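Local coordinates for sister chromatid cohesion protein (PDB 5T8V) that probably helps load cohesin onto chromatin, this chain being the C-terminal, HEAT-repeat part of the Scc2 cohesin loader, at residues Q304-S307 / A308-R312; V652-Q655 / L656-S660; K795-Q798 / A799-P803; G1155-P1159 / K1160-V1164. All blocks are in the same frame, centred on the assembly; numbering follows the deposited sequence.

Contact 1 (Q304-S307 / A308-R312); sequences QPVS and ALIMR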
loop_
_atom_site.group_PDB
_atom_site.type_symbol
_atom_site.label_atom_id
_atom_site.label_comp_id
_atom_site.label_asym_id
_atom_site.label_seq_id
_atom_site.Cartn_x
_atom_site.Cartn_y
_atom_site.Cartn_z
ATOM N N GLN A 304 7.726 9.926 -30.185
ATOM C CA GLN A 304 8.335 9.209 -31.297
ATOM C C GLN A 304 7.445 9.324 -32.535
ATOM O O GLN A 304 6.217 9.321 -32.418
ATOM C CB GLN A 304 8.571 7.741 -30.945
ATOM C CG GLN A 304 7.372 7.006 -30.394
ATOM C CD GLN A 304 7.652 5.532 -30.175
ATOM O OE1 GLN A 304 8.618 4.984 -30.705
ATOM N NE2 GLN A 304 6.807 4.883 -29.381
ATOM N N PRO A 305 8.037 9.426 -33.729
ATOM C CA PRO A 305 7.233 9.773 -34.913
ATOM C C PRO A 305 6.131 8.776 -35.221
ATOM O O PRO A 305 5.087 9.169 -35.759
ATOM C CB PRO A 305 8.280 9.825 -36.034
ATOM C CG PRO A 305 9.365 8.924 -35.573
ATOM C CD PRO A 305 9.425 9.090 -34.085
ATOM N N VAL A 306 6.325 7.496 -34.902
ATOM C CA VAL A 306 5.272 6.516 -35.140
ATOM C C VAL A 306 4.020 6.882 -34.353
ATOM O O VAL A 306 2.896 6.726 -34.843
ATOM C CB VAL A 306 5.767 5.099 -34.793
ATOM C CG1 VAL A 306 6.136 5.001 -33.316
ATOM C CG2 VAL A 306 4.717 4.062 -35.161
ATOM N N SER A 307 4.189 7.369 -33.121
ATOM C CA SER A 307 3.038 7.809 -32.340
ATOM C C SER A 307 2.291 8.922 -33.064
ATOM O O SER A 307 1.065 8.868 -33.229
ATOM C CB SER A 307 3.492 8.276 -30.956
ATOM O OG SER A 307 4.095 7.223 -30.224
ATOM N N ALA A 308 3.027 9.940 -33.516
ATOM C CA ALA A 308 2.408 11.040 -34.247
ATOM C C ALA A 308 1.647 10.534 -35.464
ATOM O O ALA A 308 0.538 11.002 -35.752
ATOM C CB ALA A 308 3.471 12.053 -34.666
ATOM N N LEU A 309 2.222 9.574 -36.192
ATOM C CA LEU A 309 1.549 9.061 -37.380
ATOM C C LEU A 309 0.284 8.302 -37.005
ATOM O O LEU A 309 -0.773 8.513 -37.603
ATOM C CB LEU A 309 2.488 8.164 -38.187
ATOM C CG LEU A 309 1.823 7.484 -39.392
ATOM C CD1 LEU A 309 1.295 8.523 -40.375
ATOM C CD2 LEU A 309 2.781 6.539 -40.079
ATOM N N ILE A 310 0.377 7.402 -36.026
ATOM C CA ILE A 310 -0.800 6.668 -35.563
ATOM C C ILE A 310 -1.931 7.637 -35.246
ATOM O O ILE A 310 -3.048 7.521 -35.769
ATOM C CB ILE A 310 -0.439 5.805 -34.340
ATOM C CG1 ILE A 310 0.487 4.653 -34.746
ATOM C CG2 ILE A 310 -1.697 5.278 -33.644
ATOM C CD1 ILE A 310 -0.166 3.580 -35.608
ATOM N N MET A 311 -1.649 8.621 -34.390
ATOM C CA MET A 311 -2.688 9.569 -34.008
ATOM C C MET A 311 -3.233 10.301 -35.227
ATOM O O MET A 311 -4.452 10.455 -35.373
ATOM C CB MET A 311 -2.139 10.550 -32.976
ATOM C CG MET A 311 -1.608 9.859 -31.728
ATOM S SD MET A 311 -0.835 10.992 -30.571
ATOM C CE MET A 311 -2.283 11.801 -29.951
ATOM N N ARG A 312 -2.350 10.733 -36.130
ATOM C CA ARG A 312 -2.802 11.391 -37.352
ATOM C C ARG A 312 -3.778 10.511 -38.124
ATOM O O ARG A 312 -4.823 10.982 -38.587
ATOM C CB ARG A 312 -1.604 11.752 -38.230
ATOM C CG ARG A 312 -0.879 13.012 -37.799
ATOM C CD ARG A 312 -0.004 13.551 -38.917
ATOM N NE ARG A 312 -0.788 13.932 -40.088
ATOM C CZ ARG A 312 -0.265 14.404 -41.214
ATOM N NH1 ARG A 312 1.048 14.555 -41.329
ATOM N NH2 ARG A 312 -1.057 14.725 -42.229
#
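Q304 O takes two weak bonds at the start of helix 305-315: S307 N reaches it at 2.9 Å, and A308 N, one residue further along, at 3.4 Å. Q304 is the N-cap residue. Its own backbone N and S307 OG both bond D411 OD2 on helix 402-414, so one carboxylate oxygen ties the cap to the first turn. After this loose opening the backbone bonds are regular. L309 N reaches P305 O, I310 N reaches V306 O at 2.9 Å, and M311 N reaches S307 O at 3.0 Å in an almost straight bond (179°). These three are i to i+4 bonds, as is the weak one from A308 N to Q304 O, in keeping with an alpha helix, here one of the many that stack in the HEAT-repeat solenoid. The side chains one turn apart follow the same spacing. V306 CG2 faces I310 CG1 at 4.3 Å, a loose apolar touch, while that same CG1 packs against V306 O at the end of the backbone bond. M311 lays its CG along S307 O, 3.2 Å away; with CG beside the backbone N (chi1 -58°) the chain starts back along the previous turn. It is bent at chi3, and the side chain packs on A423, A424 and L427 of helix 423-440. The faces of the helix meet different neighbours: P305 and L309 pack on M258 and I261 of helix 247-267, where R312 NH1 also makes a salt bridge with D259 OD1, whereas V306 and S307 lie on F408 of helix 402-414.

Contact 2 (V652-Q655 / L656-S660); sequences VVVQ and LILRS
V653 and I657, and likewise V654 and L658, lie side by side and point the same way, one turn apart on helix 652-660, a short helix of the all-helical HEAT-repeat solenoid. In the first pair V653 CG1 meets I657 CD1 at 3.5 Å, and in the second V654 CG1 meets L658 CD1 at 3.9 Å. Both valines place CG1 anti to the backbone N (174° in V653), which turns that methyl toward the residue four places on. The two pairs serve different neighbours: I657 packs on I676 and C679 of helix 666-682, with V653 against L614 of helix 610-619, while V654 and L658 share K689 of helix 685-696. Straight backbone bonds underlie the pairing, among them L656 N to V652 O at 2.9 Å and L658 N to V654 O, also 2.9 Å.

On the exposed side Q655 and R659 run alongside each other, with amide and guanidinium planes 37° apart; NE2 of Q655 and NH2 of R659, both donors, stand 3.6 Å from each other without bonding. L656 CD2 sits over the centre of one face of the R659 guanidinium, 3.5 Å above its plane, while the side chain also packs on L618 of helix 610-619. With an alanine here, the guanidinium is likely to lose the methyl over its face and turn more freely, and a gap would probably open beside L618. L656 also slants across Q655, its CD2 lying 3.8 Å from Q655 NE2.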
loop_
_atom_site.group_PDB
_atom_site.type_symbol
_atom_site.label_atom_id
_atom_site.label_comp_id
_atom_site.label_asym_id
_atom_site.label_seq_id
_atom_site.Cartn_x
_atom_site.Cartn_y
_atom_site.Cartn_z
ATOM N N VAL A 652 -11.962 9.125 -0.475
ATOM C CA VAL A 652 -11.843 7.670 -0.510
ATOM C C VAL A 652 -10.385 7.250 -0.398
ATOM O O VAL A 652 -10.082 6.163 0.110
ATOM C CB VAL A 652 -12.491 7.108 -1.789
ATOM C CG1 VAL A 652 -13.956 7.511 -1.865
ATOM C CG2 VAL A 652 -11.740 7.581 -3.028
ATOM N N VAL A 653 -9.460 8.087 -0.872
ATOM C CA VAL A 653 -8.038 7.771 -0.753
ATOM C C VAL A 653 -7.660 7.599 0.711
ATOM O O VAL A 653 -7.029 6.607 1.099
ATOM C CB VAL A 653 -7.191 8.862 -1.432
ATOM C CG1 VAL A 653 -5.706 8.623 -1.197
ATOM C CG2 VAL A 653 -7.489 8.909 -2.922
ATOM N N VAL A 654 -8.045 8.565 1.548
ATOM C CA VAL A 654 -7.798 8.451 2.982
ATOM C C VAL A 654 -8.430 7.173 3.521
ATOM O O VAL A 654 -7.767 6.353 4.167
ATOM C CB VAL A 654 -8.331 9.697 3.715
ATOM C CG1 VAL A 654 -8.086 9.592 5.217
ATOM C CG2 VAL A 654 -7.688 10.963 3.161
ATOM N N GLN A 655 -9.721 6.983 3.244
ATOM C CA GLN A 655 -10.456 5.824 3.739
ATOM C C GLN A 655 -9.708 4.523 3.458
ATOM O O GLN A 655 -9.392 3.756 4.377
ATOM C CB GLN A 655 -11.846 5.808 3.097
ATOM C CG GLN A 655 -12.726 4.628 3.471
ATOM C CD GLN A 655 -14.059 4.655 2.743
ATOM O OE1 GLN A 655 -14.670 5.713 2.579
ATOM N NE2 GLN A 655 -14.510 3.491 2.289
ATOM N N LEU A 656 -9.411 4.263 2.184
ATOM C CA LEU A 656 -8.828 2.984 1.796
ATOM C C LEU A 656 -7.351 2.870 2.149
ATOM O O LEU A 656 -6.844 1.749 2.250
ATOM C CB LEU A 656 -9.022 2.755 0.295
ATOM C CG LEU A 656 -10.474 2.754 -0.202
ATOM C CD1 LEU A 656 -10.552 2.243 -1.634
ATOM C CD2 LEU A 656 -11.389 1.930 0.703
ATOM N N ILE A 657 -6.649 3.989 2.331
ATOM C CA ILE A 657 -5.306 3.925 2.901
ATOM C C ILE A 657 -5.377 3.448 4.347
ATOM O O ILE A 657 -4.634 2.549 4.764
ATOM C CB ILE A 657 -4.611 5.294 2.786
ATOM C CG1 ILE A 657 -4.173 5.538 1.339
ATOM C CG2 ILE A 657 -3.403 5.380 3.731
ATOM C CD1 ILE A 657 -3.674 6.947 1.071
ATOM N N LEU A 658 -6.274 4.047 5.133
ATOM C CA LEU A 658 -6.463 3.609 6.512
ATOM C C LEU A 658 -6.835 2.133 6.564
ATOM O O LEU A 658 -6.287 1.371 7.369
ATOM C CB LEU A 658 -7.535 4.466 7.186
ATOM C CG LEU A 658 -7.207 5.958 7.286
ATOM C CD1 LEU A 658 -8.390 6.733 7.846
ATOM C CD2 LEU A 658 -5.968 6.180 8.139
ATOM N N ARG A 659 -7.765 1.707 5.706
ATOM C CA ARG A 659 -8.094 0.287 5.644
ATOM C C ARG A 659 -6.890 -0.547 5.224
ATOM O O ARG A 659 -6.759 -1.703 5.641
ATOM C CB ARG A 659 -9.264 0.066 4.688
ATOM C CG ARG A 659 -10.617 0.117 5.376
ATOM C CD ARG A 659 -11.752 0.334 4.393
ATOM N NE ARG A 659 -11.722 -0.616 3.286
ATOM C CZ ARG A 659 -12.718 -0.788 2.423
ATOM N NH1 ARG A 659 -12.601 -1.675 1.442
ATOM N NH2 ARG A 659 -13.836 -0.082 2.542
ATOM N N SER A 660 -5.998 0.021 4.408
ATOM C CA SER A 660 -4.779 -0.689 4.035
ATOM C C SER A 660 -3.874 -0.893 5.243
ATOM O O SER A 660 -3.201 -1.924 5.354
ATOM C CB SER A 660 -4.040 0.077 2.934
ATOM O OG SER A 660 -2.850 -0.589 2.551
#

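Contact 3 (K795-Q798 / A799-P803); sequences KVLQ and ALLSP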
loop_
_atom_site.group_PDB
_atom_site.type_symbol
_atom_site.label_atom_id
_atom_site.label_comp_id
_atom_site.label_asym_id
_atom_site.label_seq_id
_atom_site.Cartn_x
_atom_site.Cartn_y
_atom_site.Cartn_z
ATOM N N LYS A 795 12.179 1.829 34.297
ATOM C CA LYS A 795 13.265 1.072 33.687
ATOM C C LYS A 795 13.911 1.811 32.520
ATOM O O LYS A 795 15.069 1.529 32.193
ATOM C CB LYS A 795 12.760 -0.299 33.235
ATOM C CG LYS A 795 12.552 -1.274 34.387
ATOM C CD LYS A 795 13.881 -1.754 34.973
ATOM C CE LYS A 795 13.724 -2.243 36.407
ATOM N NZ LYS A 795 13.519 -1.119 37.369
ATOM N N VAL A 796 13.203 2.747 31.886
ATOM C CA VAL A 796 13.834 3.592 30.876
ATOM C C VAL A 796 14.845 4.524 31.532
ATOM O O VAL A 796 15.981 4.665 31.064
ATOM C CB VAL A 796 12.773 4.382 30.088
ATOM C CG1 VAL A 796 13.434 5.309 29.070
ATOM C CG2 VAL A 796 11.814 3.436 29.385
ATOM N N LEU A 797 14.443 5.174 32.627
ATOM C CA LEU A 797 15.352 6.072 33.330
ATOM C C LEU A 797 16.554 5.319 33.886
ATOM O O LEU A 797 17.674 5.842 33.892
ATOM C CB LEU A 797 14.610 6.797 34.455
ATOM C CG LEU A 797 13.810 8.035 34.050
ATOM C CD1 LEU A 797 12.909 8.478 35.191
ATOM C CD2 LEU A 797 14.740 9.168 33.639
ATOM N N GLN A 798 16.345 4.089 34.363
ATOM C CA GLN A 798 17.464 3.317 34.893
ATOM C C GLN A 798 18.377 2.830 33.774
ATOM O O GLN A 798 19.606 2.865 33.911
ATOM C CB GLN A 798 16.948 2.144 35.723
ATOM C CG GLN A 798 16.624 2.525 37.158
ATOM C CD GLN A 798 16.072 1.369 37.961
ATOM O OE1 GLN A 798 15.787 0.300 37.420
ATOM N NE2 GLN A 798 15.919 1.575 39.264
ATOM N N ALA A 799 17.801 2.377 32.660
ATOM C CA ALA A 799 18.605 2.005 31.503
ATOM C C ALA A 799 19.278 3.205 30.850
ATOM O O ALA A 799 20.167 3.016 30.013
ATOM C CB ALA A 799 17.738 1.282 30.471
ATOM N N LEU A 800 18.880 4.423 31.212
ATOM C CA LEU A 800 19.432 5.642 30.633
ATOM C C LEU A 800 20.515 6.269 31.502
ATOM O O LEU A 800 21.534 6.726 30.976
ATOM C CB LEU A 800 18.308 6.658 30.403
ATOM C CG LEU A 800 18.567 7.876 29.511
ATOM C CD1 LEU A 800 17.238 8.417 29.021
ATOM C CD2 LEU A 800 19.331 8.976 30.231
ATOM N N LEU A 801 20.321 6.295 32.819
ATOM C CA LEU A 801 21.230 6.979 33.728
ATOM C C LEU A 801 22.239 6.048 34.386
ATOM O O LEU A 801 23.064 6.516 35.177
ATOM C CB LEU A 801 20.429 7.710 34.812
ATOM C CG LEU A 801 19.520 8.845 34.332
ATOM C CD1 LEU A 801 18.735 9.425 35.499
ATOM C CD2 LEU A 801 20.322 9.937 33.636
ATOM N N SER A 802 22.196 4.752 34.087
ATOM C CA SER A 802 23.173 3.839 34.654
ATOM C C SER A 802 24.573 4.210 34.160
ATOM O O SER A 802 24.732 4.718 33.046
ATOM C CB SER A 802 22.847 2.397 34.275
ATOM O OG SER A 802 22.944 2.200 32.876
ATOM N N PRO A 803 25.604 3.967 34.963
ATOM C CA PRO A 803 26.956 4.378 34.572
ATOM C C PRO A 803 27.486 3.531 33.426
ATOM O O PRO A 803 26.921 2.504 33.048
ATOM C CB PRO A 803 27.773 4.174 35.850
ATOM C CG PRO A 803 27.062 3.086 36.572
ATOM C CD PRO A 803 25.599 3.251 36.252
#
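L801 rises from the last turn of helix 791-801 and runs past the carbonyl of L797, one turn earlier, in a HEAT-repeat solenoid built of such helices. Its CB lies 3.5 Å from L797 O. CG stays close to the same oxygen at 3.6 Å, because it stands beside the backbone N (chi1 -64°) and so leans back over the preceding turn. CD1 is still 4.1 Å from L797 O and also comes to 4.4 Å from L797 CD2, a loose methyl contact. Beyond the helix, L801 packs on S811 and M812 of helix 808-824 and on L856, while L797 reaches C815 on that helix and F849 and A852 on helix 839-852.

L797 O is also gripped from the backbone: L801 N bonds it at 2.9 Å, and L800 N reaches it weakly at 3.3 Å. This forked pattern accompanies the end of the helix, where S802 is the first residue to leave helical angles. Its N still gives Q798 O a weak bond of 3.2 Å, and past it S802 O accepts bonds from the hydroxyls of S805 and S808. Earlier in the helix A799 N bonds K795 O from well above the carbonyl plane. On the outer side the polar ends of two side chains join: K795 NZ bonds Q798 OE1 at 2.7 Å, approaching from 38° out of the plane of the amide carbonyl.

Contact 4 (G1155-P1159 / K1160-V1164); sequences GLVHP and KETGV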
loop_
_atom_site.group_PDB
_atom_site.type_symbol
_atom_site.label_atom_id
_atom_site.label_comp_id
_atom_site.label_asym_id
_atom_site.label_seq_id
_atom_site.Cartn_x
_atom_site.Cartn_y
_atom_site.Cartn_z
ATOM N N GLY A 1155 13.556 -24.291 40.857
ATOM C CA GLY A 1155 13.980 -25.675 40.885
ATOM C C GLY A 1155 13.808 -26.367 42.216
ATOM O O GLY A 1155 14.552 -27.309 42.512
ATOM N N LEU A 1156 12.848 -25.930 43.036
ATOM C CA LEU A 1156 12.600 -26.591 44.313
ATOM C C LEU A 1156 11.881 -27.921 44.146
ATOM O O LEU A 1156 11.996 -28.788 45.019
ATOM C CB LEU A 1156 11.781 -25.686 45.231
ATOM C CG LEU A 1156 12.511 -24.471 45.804
ATOM C CD1 LEU A 1156 12.006 -23.201 45.164
ATOM C CD2 LEU A 1156 12.357 -24.412 47.305
ATOM N N VAL A 1157 11.142 -28.098 43.055
ATOM C CA VAL A 1157 10.387 -29.318 42.802
ATOM C C VAL A 1157 10.917 -29.962 41.530
ATOM O O VAL A 1157 11.422 -29.282 40.630
ATOM C CB VAL A 1157 8.874 -29.027 42.693
ATOM C CG1 VAL A 1157 8.573 -28.158 41.472
ATOM C CG2 VAL A 1157 8.078 -30.318 42.659
ATOM N N HIS A 1158 10.809 -31.286 41.463
ATOM C CA HIS A 1158 11.273 -32.005 40.290
ATOM C C HIS A 1158 10.342 -31.747 39.104
ATOM O O HIS A 1158 9.138 -31.535 39.281
ATOM C CB HIS A 1158 11.350 -33.502 40.574
ATOM C CG HIS A 1158 12.541 -33.900 41.387
ATOM N ND1 HIS A 1158 13.829 -33.567 41.031
ATOM C CD2 HIS A 1158 12.640 -34.609 42.537
ATOM C CE1 HIS A 1158 14.671 -34.048 41.928
ATOM N NE2 HIS A 1158 13.975 -34.686 42.852
ATOM N N PRO A 1159 10.873 -31.769 37.879
ATOM C CA PRO A 1159 10.031 -31.463 36.711
ATOM C C PRO A 1159 8.897 -32.450 36.490
ATOM O O PRO A 1159 7.933 -32.111 35.793
ATOM C CB PRO A 1159 11.028 -31.486 35.544
ATOM C CG PRO A 1159 12.166 -32.322 36.025
ATOM C CD PRO A 1159 12.262 -32.070 37.496
ATOM N N LYS A 1160 8.977 -33.660 37.050
ATOM C CA LYS A 1160 7.884 -34.614 36.896
ATOM C C LYS A 1160 6.625 -34.130 37.604
ATOM O O LYS A 1160 5.515 -34.272 37.079
ATOM C CB LYS A 1160 8.303 -35.983 37.429
ATOM C CG LYS A 1160 9.384 -36.658 36.605
ATOM C CD LYS A 1160 9.740 -38.030 37.152
ATOM C CE LYS A 1160 10.789 -38.714 36.286
ATOM N NZ LYS A 1160 11.143 -40.071 36.791
ATOM N N GLU A 1161 6.779 -33.548 38.794
ATOM C CA GLU A 1161 5.648 -33.082 39.587
ATOM C C GLU A 1161 5.015 -31.812 39.036
ATOM O O GLU A 1161 4.057 -31.315 39.639
ATOM C CB GLU A 1161 6.097 -32.833 41.028
ATOM C CG GLU A 1161 6.636 -34.061 41.748
ATOM C CD GLU A 1161 7.313 -33.716 43.063
ATOM O OE1 GLU A 1161 8.443 -33.185 43.032
ATOM O OE2 GLU A 1161 6.712 -33.968 44.129
ATOM N N THR A 1162 5.506 -31.280 37.917
ATOM C CA THR A 1162 5.123 -29.940 37.489
ATOM C C THR A 1162 4.746 -29.889 36.012
ATOM O O THR A 1162 3.849 -29.136 35.623
ATOM C CB THR A 1162 6.273 -28.968 37.778
ATOM O OG1 THR A 1162 6.504 -28.908 39.190
ATOM C CG2 THR A 1162 5.963 -27.582 37.274
ATOM N N GLY A 1163 5.421 -30.682 35.183
ATOM C CA GLY A 1163 5.242 -30.617 33.744
ATOM C C GLY A 1163 3.802 -30.647 33.271
ATOM O O GLY A 1163 3.331 -29.701 32.634
ATOM N N VAL A 1164 3.092 -31.736 33.577
ATOM C CA VAL A 1164 1.735 -31.917 33.067
ATOM C C VAL A 1164 0.846 -30.751 33.474
ATOM O O VAL A 1164 -0.041 -30.337 32.718
ATOM C CB VAL A 1164 1.161 -33.261 33.550
ATOM C CG1 VAL A 1164 -0.326 -33.374 33.216
ATOM C CG2 VAL A 1164 1.930 -34.417 32.926
#
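P1159 O accepts two backbone bonds across the turn, one from G1163 N at 3.0 Å and a weak one from T1162 N at 3.3 Å. A second group of bonds, both weak, pairs H1158 with E1161 in both directions: E1161 N reaches H1158 O at 3.1 Å, and E1161 OE1 in return receives H1158 N at 3.4 Å. The carboxylate thus folds back over the backbone of the residue three places earlier. The turn links helix 1139-1154 to helix 1163-1169 in the C-terminal part of the HEAT-repeat solenoid. G1155 leaves the first helix with a positive phi (92°), and T1162 holds the N-cap position of the second, although its side chain makes no capping bond. Van der Waals contact centres on V1157, which crosses both E1161 and T1162. Its CG2, set anti to the backbone N, meets the glutamate chain at a slant, 3.6 Å from E1161 CB, while CG1 turns toward T1162 OG1. Outside the turn V1157 packs on I1151 of helix 1139-1154 and L1126 of helix 1115-1133, and T1162 touches N1152.

How the contacts relate
Along the chain the four contacts come strictly in series; none nests within or crosses another, and each is local to one continuous stretch, within a helix in contacts 1 to 3 and round an interhelical turn in contact 4. Contact 1 starts helix 305-315 in the N-terminal half. Contact 2, on helix 652-660, lies near the middle, its centre about 39 Å from that of contact 1 and about 40 Å from that of contact 3. Contact 3 ends helix 791-801, on the opposite side of the chain's centre from contact 1. Contact 4 links helices 1139-1154 and 1163-1169, its centre about 83 Å from that of contact 1 but about 37 Å from that of contact 3. No two touch.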